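Long-range contacts in gamma-glutamyltranspeptidase (Ggt) (Helicobacter pylori 26695, PDB 5BPK), which probably catalyses the hydrolysis and transfer of gamma-glutamyl groups from glutathione and related compounds, as an N-terminal nucleophile (Ntn) hydrolase: residues B[18-26]-B[36-44]; B[125-136]-B[153-161]. All blocks are in the same frame, centred on the assembly; numbering follows the deposited sequence.

Overall arrangement
From the N-terminal T1 the chain makes the hairpin of strands 2-8 and 13-19, and contact 1 begins where the second of these strands ends. It closes a short loop, bringing 36-44 back onto 18-26 with nine residues between them, none helical or in a strand. The chain then runs through strands 77-81 and 84-89 and helix 96-109 before contact 2 opens. There 125-136 and 153-161 close a second loop, a beta-alpha-beta unit built round helix 142-151. The two loops follow in series, neither enclosing nor crossing the other. The centres of contact 1 and contact 2 are about 24 Å apart. Contact 1 lines the ligand pocket; contact 2 packs against the start of helix 96-109.

Contact 1: B[18-26]-B[36-44]; sequences YTINASYGS and LLNNEMDDF. With 4UD ((2S)-amino[(5S)-4,5-dihydro-1,2-oxazol-5-yl]acetic acid), chain O.
N21, E40 and D43 converge on the amino group of the bound 4UD. Atom N7 of 4UD donates to N21 OD1 at 2.8 Å and to D43 OD2 at 2.7 Å, with a weak third bond to E40 OE2. Two carboxylates and an amide oxygen suit a group that is probably an ammonium, and R103 of the companion chain, salt-bridged to both acids, probably balances their charge. T19 adds its OG1 against ring carbon C5 of 4UD.

The N21 amide is fixed from both ends. Its CG lies anti to the backbone N (chi1 -169°), which carries OD1 to the ligand while ND2 reaches N39 O at 3.0 Å. That donor stands above the carbonyl plane, and D42 N comes to the same oxygen from the opposite face. A water links ND2 to D42 OD2 and D43 OD1, and Y54 also bonds OD1.

Behind this shell, N39 ties 36-44 to 18-26. Its N donates to I20 O, and its OD1 receives A22 N at 3.1 Å, in the carbonyl plane on a lone pair; ND2 bonds E128 O of the companion chain, where N38 and D42 also find partners, G83 and S127. S26 grips L37 O twice from one face, through N at 2.9 Å and OG at 3.2 Å. G25 passes close to the same L37 O, where a side chain would clash, and its positive phi also favours glycine as it closes a type II turn from A22. E40 N is held by N38 OD1 in an Asx turn. The arrangement forms the alpha-amino end of the gamma-glutamyl site expected in this Ntn-hydrolase family.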
loop_
_atom_site.group_PDB
_atom_site.type_symbol
_atom_site.label_atom_id
_atom_site.label_comp_id
_atom_site.label_asym_id
_atom_site.label_seq_id
_atom_site.Cartn_x
_atom_site.Cartn_y
_atom_site.Cartn_z
ATOM N N TYR B 18 -0.873 -2.774 -3.286
ATOM C CA TYR B 18 -0.063 -3.992 -3.301
ATOM C C TYR B 18 1.390 -3.678 -3.625
ATOM O O TYR B 18 1.731 -2.535 -3.990
ATOM C CB TYR B 18 -0.709 -5.071 -4.194
ATOM C CG TYR B 18 -0.412 -5.045 -5.694
ATOM C CD1 TYR B 18 -0.228 -3.852 -6.393
ATOM C CD2 TYR B 18 -0.372 -6.228 -6.417
ATOM C CE1 TYR B 18 0.048 -3.850 -7.759
ATOM C CE2 TYR B 18 -0.095 -6.236 -7.789
ATOM C CZ TYR B 18 0.116 -5.047 -8.448
ATOM O OH TYR B 18 0.400 -5.037 -9.796
ATOM N N THR B 19 2.264 -4.661 -3.430
ATOM C CA THR B 19 3.669 -4.335 -3.224
ATOM C C THR B 19 4.592 -5.536 -3.169
ATOM O O THR B 19 4.162 -6.646 -2.868
ATOM C CB THR B 19 3.817 -3.556 -1.881
ATOM O OG1 THR B 19 5.105 -2.930 -1.800
ATOM C CG2 THR B 19 3.588 -4.476 -0.683
ATOM N N ILE B 20 5.868 -5.268 -3.439
ATOM C CA ILE B 20 6.963 -6.164 -3.093
ATOM C C ILE B 20 7.855 -5.557 -1.981
ATOM O O ILE B 20 8.933 -6.057 -1.700
ATOM C CB ILE B 20 7.771 -6.591 -4.347
ATOM C CG1 ILE B 20 8.124 -5.398 -5.255
ATOM C CG2 ILE B 20 7.006 -7.674 -5.108
ATOM C CD1 ILE B 20 9.031 -5.795 -6.438
ATOM N N ASN B 21 7.314 -4.519 -1.335
ATOM C CA ASN B 21 7.901 -3.731 -0.251
ATOM C C ASN B 21 8.841 -2.635 -0.765
ATOM O O ASN B 21 8.361 -1.602 -1.229
ATOM C CB ASN B 21 8.504 -4.579 0.877
ATOM C CG ASN B 21 8.847 -3.744 2.098
ATOM O OD1 ASN B 21 8.332 -2.639 2.255
ATOM N ND2 ASN B 21 9.724 -4.258 2.954
ATOM N N ALA B 22 10.158 -2.830 -0.690
ATOM C CA ALA B 22 11.077 -1.832 -1.222
ATOM C C ALA B 22 10.934 -1.717 -2.741
ATOM O O ALA B 22 10.278 -2.523 -3.381
ATOM C CB ALA B 22 12.521 -2.168 -0.852
ATOM N N SER B 23 11.535 -0.679 -3.301
ATOM C CA SER B 23 11.641 -0.552 -4.733
ATOM C C SER B 23 12.391 -1.769 -5.279
ATOM O O SER B 23 13.558 -2.015 -4.918
ATOM C CB SER B 23 12.366 0.735 -5.099
ATOM O OG SER B 23 12.386 0.922 -6.499
ATOM N N TYR B 24 11.713 -2.526 -6.145
ATOM C CA TYR B 24 12.211 -3.793 -6.712
ATOM C C TYR B 24 12.346 -4.911 -5.664
ATOM O O TYR B 24 13.049 -5.898 -5.875
ATOM C CB TYR B 24 13.494 -3.607 -7.530
ATOM C CG TYR B 24 13.333 -2.602 -8.648
ATOM C CD1 TYR B 24 12.740 -2.961 -9.859
ATOM C CD2 TYR B 24 13.757 -1.293 -8.497
ATOM C CE1 TYR B 24 12.584 -2.048 -10.877
ATOM C CE2 TYR B 24 13.609 -0.374 -9.511
ATOM C CZ TYR B 24 13.020 -0.756 -10.700
ATOM O OH TYR B 24 12.847 0.151 -11.706
ATOM N N GLY B 25 11.630 -4.756 -4.554
ATOM C CA GLY B 25 11.510 -5.802 -3.548
ATOM C C GLY B 25 12.865 -6.158 -2.979
ATOM O O GLY B 25 13.654 -5.269 -2.598
ATOM N N SER B 26 13.136 -7.459 -2.940
ATOM C CA SER B 26 14.398 -7.985 -2.432
ATOM C C SER B 26 15.537 -7.857 -3.439
ATOM O O SER B 26 16.677 -8.212 -3.130
ATOM C CB SER B 26 14.241 -9.457 -2.084
ATOM O OG SER B 26 14.187 -10.248 -3.260
ATOM N N LEU B 36 10.323 -10.514 -9.659
ATOM C CA LEU B 36 11.058 -10.169 -8.449
ATOM C C LEU B 36 10.357 -10.657 -7.189
ATOM O O LEU B 36 9.133 -10.574 -7.074
ATOM C CB LEU B 36 11.222 -8.653 -8.347
ATOM C CG LEU B 36 12.293 -8.041 -9.243
ATOM C CD1 LEU B 36 12.028 -6.566 -9.490
ATOM C CD2 LEU B 36 13.689 -8.263 -8.661
ATOM N N LEU B 37 11.149 -11.157 -6.250
ATOM C CA LEU B 37 10.662 -11.493 -4.908
ATOM C C LEU B 37 10.480 -10.246 -4.044
ATOM O O LEU B 37 11.255 -9.283 -4.119
ATOM C CB LEU B 37 11.656 -12.421 -4.210
ATOM C CG LEU B 37 11.712 -13.820 -4.801
ATOM C CD1 LEU B 37 13.016 -14.477 -4.387
ATOM C CD2 LEU B 37 10.481 -14.652 -4.387
ATOM N N ASN B 38 9.458 -10.287 -3.205
ATOM C CA ASN B 38 9.260 -9.280 -2.173
ATOM C C ASN B 38 10.343 -9.338 -1.109
ATOM O O ASN B 38 11.002 -10.369 -0.941
ATOM C CB ASN B 38 7.891 -9.464 -1.517
ATOM C CG ASN B 38 7.800 -10.747 -0.712
ATOM O OD1 ASN B 38 8.181 -10.778 0.462
ATOM N ND2 ASN B 38 7.322 -11.827 -1.347
ATOM N N ASN B 39 10.535 -8.225 -0.399
ATOM C CA ASN B 39 11.244 -8.262 0.887
ATOM C C ASN B 39 10.291 -7.893 2.028
ATOM O O ASN B 39 10.611 -7.102 2.928
ATOM C CB ASN B 39 12.578 -7.478 0.874
ATOM C CG ASN B 39 12.434 -5.988 0.571
ATOM O OD1 ASN B 39 11.377 -5.500 0.197
ATOM N ND2 ASN B 39 13.543 -5.264 0.712
ATOM N N GLU B 40 9.107 -8.504 1.987
ATOM C CA GLU B 40 8.072 -8.215 2.976
ATOM C C GLU B 40 8.427 -8.707 4.380
ATOM O O GLU B 40 7.807 -8.277 5.356
ATOM C CB GLU B 40 6.714 -8.796 2.554
ATOM C CG GLU B 40 5.543 -7.841 2.712
ATOM C CD GLU B 40 5.563 -6.739 1.658
ATOM O OE1 GLU B 40 5.534 -7.059 0.435
ATOM O OE2 GLU B 40 5.614 -5.560 2.052
ATOM N N MET B 41 9.410 -9.595 4.510
ATOM C CA MET B 41 9.803 -10.040 5.860
ATOM C C MET B 41 10.315 -8.902 6.736
ATOM O O MET B 41 10.216 -8.989 7.952
ATOM C CB MET B 41 10.821 -11.185 5.814
ATOM C CG MET B 41 10.287 -12.453 5.139
ATOM S SD MET B 41 8.927 -13.278 6.020
ATOM C CE MET B 41 9.821 -14.050 7.380
ATOM N N ASP B 42 10.840 -7.834 6.134
ATOM C CA ASP B 42 11.273 -6.645 6.899
ATOM C C ASP B 42 10.115 -5.858 7.550
ATOM O O ASP B 42 10.346 -4.937 8.333
ATOM C CB ASP B 42 12.103 -5.692 6.024
ATOM C CG ASP B 42 12.803 -4.610 6.841
ATOM O OD1 ASP B 42 13.713 -4.964 7.629
ATOM O OD2 ASP B 42 12.431 -3.415 6.712
ATOM N N ASP B 43 8.876 -6.167 7.187
ATOM C CA ASP B 43 7.736 -5.558 7.863
ATOM C C ASP B 43 7.413 -6.225 9.198
ATOM O O ASP B 43 6.614 -5.690 9.958
ATOM C CB ASP B 43 6.507 -5.533 6.963
ATOM C CG ASP B 43 6.518 -4.375 5.975
ATOM O OD1 ASP B 43 7.432 -3.524 6.008
ATOM O OD2 ASP B 43 5.587 -4.328 5.152
ATOM N N PHE B 44 8.011 -7.381 9.477
ATOM C CA PHE B 44 8.018 -7.931 10.849
ATOM C C PHE B 44 8.971 -7.130 11.722
ATOM O O PHE B 44 9.906 -6.491 11.229
ATOM C CB PHE B 44 8.488 -9.388 10.886
ATOM C CG PHE B 44 7.462 -10.391 10.421
ATOM C CD1 PHE B 44 6.329 -10.643 11.183
ATOM C CD2 PHE B 44 7.644 -11.104 9.237
ATOM C CE1 PHE B 44 5.388 -11.576 10.779
ATOM C CE2 PHE B 44 6.713 -12.048 8.832
ATOM C CZ PHE B 44 5.576 -12.278 9.600
HETATM C C3 4UD O . 4.626 0.380 0.149
HETATM C C4 4UD O . 4.346 -1.064 1.812
HETATM C C5 4UD O . 5.419 -0.697 0.803
HETATM C C6 4UD O . 4.853 -1.650 3.137
HETATM C C8 4UD O . 3.627 -2.025 3.938
HETATM O O9 4UD O . 3.050 -3.067 3.743
HETATM O O10 4UD O . 3.150 -1.189 4.889
HETATM N N7 4UD O . 5.640 -2.868 2.898
HETATM O O2 4UD O . 3.669 0.154 2.113
HETATM N N1 4UD O . 3.688 0.788 0.938
HETATM O O HOH W 1 10.033 -2.887 5.423
#

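Contact 2: B[125-136]-B[153-161]; sequences HMQWLPDELRIE and YQIVTKPVM. With EDO (1,2-ethanediol), chain C; EDO (1,2-ethanediol), chain R.
L133, R134 and I135 pair in parallel register with I155, V156 and T157 through backbone hydrogen bonds. L133 N donates to Q154 O at 2.8 Å and L133 O receives V156 N; I135 repeats the pattern with V156 O and K158 N. The I135 N-H...O bond to V156 O is almost straight (168°).

Apolar packing fills the side of the sheet that carries L133, I135 and I155. I135 CD1 meets I155 CG2 at 3.7 Å, while L133 CD2 sits over one face of the Y153 ring, toward its rim. L148 of helix 142-151 touches L133, Y153 and I155, so branched and aromatic side chains suit this side: the helix covers it as the crossover of a beta-alpha-beta unit.

Charged groups gather on the side of R134 and V156. K158 NZ forms a salt bridge with E132 OE2 at 2.7 Å, on the syn lone pair of that oxygen, and a water joins NZ to E132 OE1. The R134 chain leaves CA trans to N (chi1 169°) and stays extended to NE, a length that brings NH2 to P159 O at 2.9 Å, within the guanidinium plane. K158 CB and M161 CG sandwich the group, restricting its rotation; a water accepts from NE and lies within bonding distance of I135 O and P159 O.

Beyond the strands, E136 OE2 takes M161 N at 2.8 Å on its anti lone pair, while OE1 is salt-bridged to R185. The unbranched M161 chain, bent at its last torsion, lays SD against H125 CB at 3.4 Å, oblique to the imidazole ring, whose ND1 is bonded to T99 of helix 96-109.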
loop_
_atom_site.group_PDB
_atom_site.type_symbol
_atom_site.label_atom_id
_atom_site.label_comp_id
_atom_site.label_asym_id
_atom_site.label_seq_id
_atom_site.Cartn_x
_atom_site.Cartn_y
_atom_site.Cartn_z
ATOM N N HIS B 125 3.648 14.907 8.283
ATOM C CA HIS B 125 3.699 13.562 8.838
ATOM C C HIS B 125 4.359 13.562 10.208
ATOM O O HIS B 125 5.394 14.189 10.407
ATOM C CB HIS B 125 4.454 12.663 7.848
ATOM C CG HIS B 125 4.718 11.274 8.334
ATOM N ND1 HIS B 125 3.738 10.309 8.417
ATOM C CD2 HIS B 125 5.870 10.678 8.734
ATOM C CE1 HIS B 125 4.271 9.183 8.857
ATOM N NE2 HIS B 125 5.565 9.375 9.048
ATOM N N MET B 126 3.739 12.835 11.128
ATOM C CA MET B 126 4.285 12.547 12.447
ATOM C C MET B 126 4.064 11.062 12.715
ATOM O O MET B 126 2.942 10.589 12.625
ATOM C CB MET B 126 3.580 13.424 13.492
ATOM C CG MET B 126 3.681 12.981 14.947
ATOM S SD MET B 126 5.336 12.889 15.627
ATOM C CE MET B 126 5.746 14.642 15.804
ATOM N N GLN B 127 5.145 10.341 13.011
ATOM C CA GLN B 127 5.063 8.903 13.320
ATOM C C GLN B 127 5.659 8.537 14.678
ATOM O O GLN B 127 6.010 7.373 14.911
ATOM C CB GLN B 127 5.691 8.050 12.204
ATOM C CG GLN B 127 7.153 8.262 11.957
ATOM C CD GLN B 127 7.705 7.287 10.920
ATOM O OE1 GLN B 127 7.301 7.298 9.751
ATOM N NE2 GLN B 127 8.630 6.430 11.348
ATOM N N TRP B 128 5.729 9.528 15.571
ATOM C CA TRP B 128 6.106 9.353 16.984
ATOM C C TRP B 128 7.618 9.126 17.138
ATOM O O TRP B 128 8.294 9.917 17.802
ATOM C CB TRP B 128 5.217 8.277 17.642
ATOM C CG TRP B 128 5.692 7.652 18.924
ATOM C CD1 TRP B 128 5.725 8.223 20.161
ATOM C CD2 TRP B 128 6.164 6.320 19.080
ATOM N NE1 TRP B 128 6.193 7.312 21.087
ATOM C CE2 TRP B 128 6.483 6.141 20.440
ATOM C CE3 TRP B 128 6.359 5.254 18.193
ATOM C CZ2 TRP B 128 6.980 4.934 20.936
ATOM C CZ3 TRP B 128 6.858 4.060 18.688
ATOM C CH2 TRP B 128 7.158 3.913 20.045
ATOM N N LEU B 129 8.151 8.082 16.509
ATOM C CA LEU B 129 9.596 7.917 16.368
ATOM C C LEU B 129 9.909 7.792 14.877
ATOM O O LEU B 129 9.344 6.936 14.210
ATOM C CB LEU B 129 10.099 6.669 17.110
ATOM C CG LEU B 129 10.041 6.671 18.633
ATOM C CD1 LEU B 129 10.540 5.332 19.183
ATOM C CD2 LEU B 129 10.837 7.844 19.216
ATOM N N PRO B 130 10.784 8.667 14.342
ATOM C CA PRO B 130 11.436 9.771 15.017
ATOM C C PRO B 130 10.442 10.839 15.450
ATOM O O PRO B 130 9.360 10.967 14.858
ATOM C CB PRO B 130 12.394 10.330 13.955
ATOM C CG PRO B 130 11.843 9.905 12.669
ATOM C CD PRO B 130 11.109 8.623 12.908
ATOM N N ASP B 131 10.812 11.578 16.490
ATOM C CA ASP B 131 9.963 12.631 17.033
ATOM C C ASP B 131 10.240 13.910 16.250
ATOM O O ASP B 131 11.032 14.774 16.652
ATOM C CB ASP B 131 10.190 12.792 18.546
ATOM C CG ASP B 131 9.248 13.795 19.181
ATOM O OD1 ASP B 131 8.488 14.479 18.452
ATOM O OD2 ASP B 131 9.261 13.909 20.424
ATOM N N GLU B 132 9.572 13.993 15.110
ATOM C CA GLU B 132 9.759 15.093 14.158
ATOM C C GLU B 132 8.463 15.320 13.390
ATOM O O GLU B 132 7.679 14.392 13.188
ATOM C CB GLU B 132 10.896 14.777 13.181
ATOM C CG GLU B 132 10.594 13.665 12.179
ATOM C CD GLU B 132 11.778 13.265 11.308
ATOM O OE1 GLU B 132 12.953 13.544 11.675
ATOM O OE2 GLU B 132 11.526 12.636 10.246
ATOM N N LEU B 133 8.243 16.561 12.971
ATOM C CA LEU B 133 7.131 16.866 12.068
ATOM C C LEU B 133 7.728 16.982 10.674
ATOM O O LEU B 133 8.414 17.957 10.348
ATOM C CB LEU B 133 6.394 18.151 12.479
ATOM C CG LEU B 133 5.130 18.505 11.664
ATOM C CD1 LEU B 133 4.030 17.429 11.823
ATOM C CD2 LEU B 133 4.619 19.871 12.131
ATOM N N ARG B 134 7.487 15.960 9.865
ATOM C CA ARG B 134 8.012 15.893 8.516
ATOM C C ARG B 134 7.096 16.674 7.581
ATOM O O ARG B 134 5.875 16.488 7.603
ATOM C CB ARG B 134 8.120 14.427 8.084
ATOM C CG ARG B 134 8.400 14.215 6.624
ATOM C CD ARG B 134 8.612 12.771 6.294
ATOM N NE ARG B 134 8.956 12.628 4.882
ATOM C CZ ARG B 134 9.524 11.557 4.332
ATOM N NH1 ARG B 134 9.808 10.491 5.073
ATOM N NH2 ARG B 134 9.811 11.551 3.027
ATOM N N ILE B 135 7.699 17.547 6.777
ATOM C CA ILE B 135 6.978 18.341 5.784
ATOM C C ILE B 135 7.612 18.197 4.393
ATOM O O ILE B 135 8.696 17.610 4.247
ATOM C CB ILE B 135 6.894 19.834 6.223
ATOM C CG1 ILE B 135 8.271 20.504 6.232
ATOM C CG2 ILE B 135 6.256 19.924 7.595
ATOM C CD1 ILE B 135 8.208 22.005 6.195
ATOM N N GLU B 136 6.942 18.765 3.392
ATOM C CA GLU B 136 7.420 18.776 2.004
ATOM C C GLU B 136 7.883 20.165 1.625
ATOM O O GLU B 136 7.424 21.164 2.189
ATOM C CB GLU B 136 6.312 18.305 1.044
ATOM C CG GLU B 136 5.831 16.885 1.342
ATOM C CD GLU B 136 4.673 16.447 0.480
ATOM O OE1 GLU B 136 3.724 17.256 0.258
ATOM O OE2 GLU B 136 4.717 15.284 -0.004
ATOM N N TYR B 153 7.473 21.406 18.021
ATOM C CA TYR B 153 7.773 20.489 16.915
ATOM C C TYR B 153 9.191 20.730 16.388
ATOM O O TYR B 153 9.639 21.879 16.285
ATOM C CB TYR B 153 6.757 20.647 15.770
ATOM C CG TYR B 153 5.378 20.145 16.118
ATOM C CD1 TYR B 153 5.139 18.779 16.262
ATOM C CD2 TYR B 153 4.312 21.021 16.307
ATOM C CE1 TYR B 153 3.883 18.300 16.600
ATOM C CE2 TYR B 153 3.030 20.545 16.647
ATOM C CZ TYR B 153 2.830 19.178 16.782
ATOM O OH TYR B 153 1.592 18.674 17.108
ATOM N N GLN B 154 9.878 19.644 16.043
ATOM C CA GLN B 154 11.119 19.704 15.285
ATOM C C GLN B 154 10.725 19.452 13.841
ATOM O O GLN B 154 10.425 18.319 13.471
ATOM C CB GLN B 154 12.112 18.635 15.756
ATOM C CG GLN B 154 12.439 18.693 17.247
ATOM C CD GLN B 154 13.256 19.914 17.621
ATOM O OE1 GLN B 154 12.842 20.725 18.458
ATOM N NE2 GLN B 154 14.423 20.056 16.999
ATOM N N ILE B 155 10.710 20.511 13.041
ATOM C CA ILE B 155 10.204 20.447 11.670
ATOM C C ILE B 155 11.354 20.111 10.741
ATOM O O ILE B 155 12.420 20.739 10.807
ATOM C CB ILE B 155 9.540 21.767 11.261
ATOM C CG1 ILE B 155 8.413 22.090 12.245
ATOM C CG2 ILE B 155 9.035 21.682 9.796
ATOM C CD1 ILE B 155 7.692 23.366 11.965
ATOM N N VAL B 156 11.139 19.114 9.886
ATOM C CA VAL B 156 12.151 18.650 8.948
ATOM C C VAL B 156 11.532 18.530 7.554
ATOM O O VAL B 156 10.454 17.948 7.384
ATOM C CB VAL B 156 12.772 17.300 9.372
ATOM C CG1 VAL B 156 13.417 17.433 10.745
ATOM C CG2 VAL B 156 11.751 16.183 9.396
ATOM N N THR B 157 12.213 19.100 6.566
ATOM C CA THR B 157 11.762 19.014 5.187
ATOM C C THR B 157 12.454 17.814 4.549
ATOM O O THR B 157 13.689 17.734 4.532
ATOM C CB THR B 157 12.076 20.308 4.404
ATOM O OG1 THR B 157 11.505 21.441 5.082
ATOM C CG2 THR B 157 11.551 20.211 2.971
ATOM N N LYS B 158 11.644 16.888 4.038
ATOM C CA LYS B 158 12.103 15.643 3.453
ATOM C C LYS B 158 11.430 15.423 2.097
ATOM O O LYS B 158 10.551 16.190 1.710
ATOM C CB LYS B 158 11.828 14.480 4.413
ATOM C CG LYS B 158 12.797 14.435 5.585
ATOM C CD LYS B 158 12.539 13.247 6.506
ATOM C CE LYS B 158 13.680 13.047 7.493
ATOM N NZ LYS B 158 13.394 11.940 8.453
ATOM N N PRO B 159 11.845 14.378 1.361
ATOM C CA PRO B 159 11.249 14.154 0.042
ATOM C C PRO B 159 9.736 13.995 0.077
ATOM O O PRO B 159 9.175 13.646 1.108
ATOM C CB PRO B 159 11.942 12.878 -0.439
ATOM C CG PRO B 159 13.296 12.929 0.232
ATOM C CD PRO B 159 13.043 13.543 1.572
ATOM N N VAL B 160 9.084 14.239 -1.054
ATOM C CA VAL B 160 7.638 14.141 -1.110
ATOM C C VAL B 160 7.158 12.757 -0.688
ATOM O O VAL B 160 7.811 11.733 -0.951
ATOM C CB VAL B 160 7.050 14.553 -2.499
ATOM C CG1 VAL B 160 7.247 16.023 -2.735
ATOM C CG2 VAL B 160 7.606 13.691 -3.643
ATOM N N MET B 161 5.976 12.750 -0.082
ATOM C CA MET B 161 5.393 11.583 0.533
ATOM C C MET B 161 4.179 11.119 -0.248
ATOM O O MET B 161 3.227 11.871 -0.396
ATOM C CB MET B 161 4.933 11.940 1.938
ATOM C CG MET B 161 6.044 12.180 2.920
ATOM S SD MET B 161 5.422 12.600 4.548
ATOM C CE MET B 161 4.927 14.319 4.294
HETATM C C1 EDO C . 11.375 15.696 -3.632
HETATM O O1 EDO C . 10.862 14.461 -3.143
HETATM C C2 EDO C . 10.934 16.794 -2.681
HETATM O O2 EDO C . 11.554 18.035 -3.012
HETATM C C1 EDO R . 2.065 20.631 4.809
HETATM O O1 EDO R . 1.542 21.107 6.057
HETATM C C2 EDO R . 3.589 20.495 4.895
HETATM O O2 EDO R . 4.184 19.965 3.689
HETATM O O HOH W 2 8.792 17.069 16.793
HETATM O O HOH W 3 15.192 12.016 10.915
HETATM O O HOH W 4 8.245 14.932 3.314
#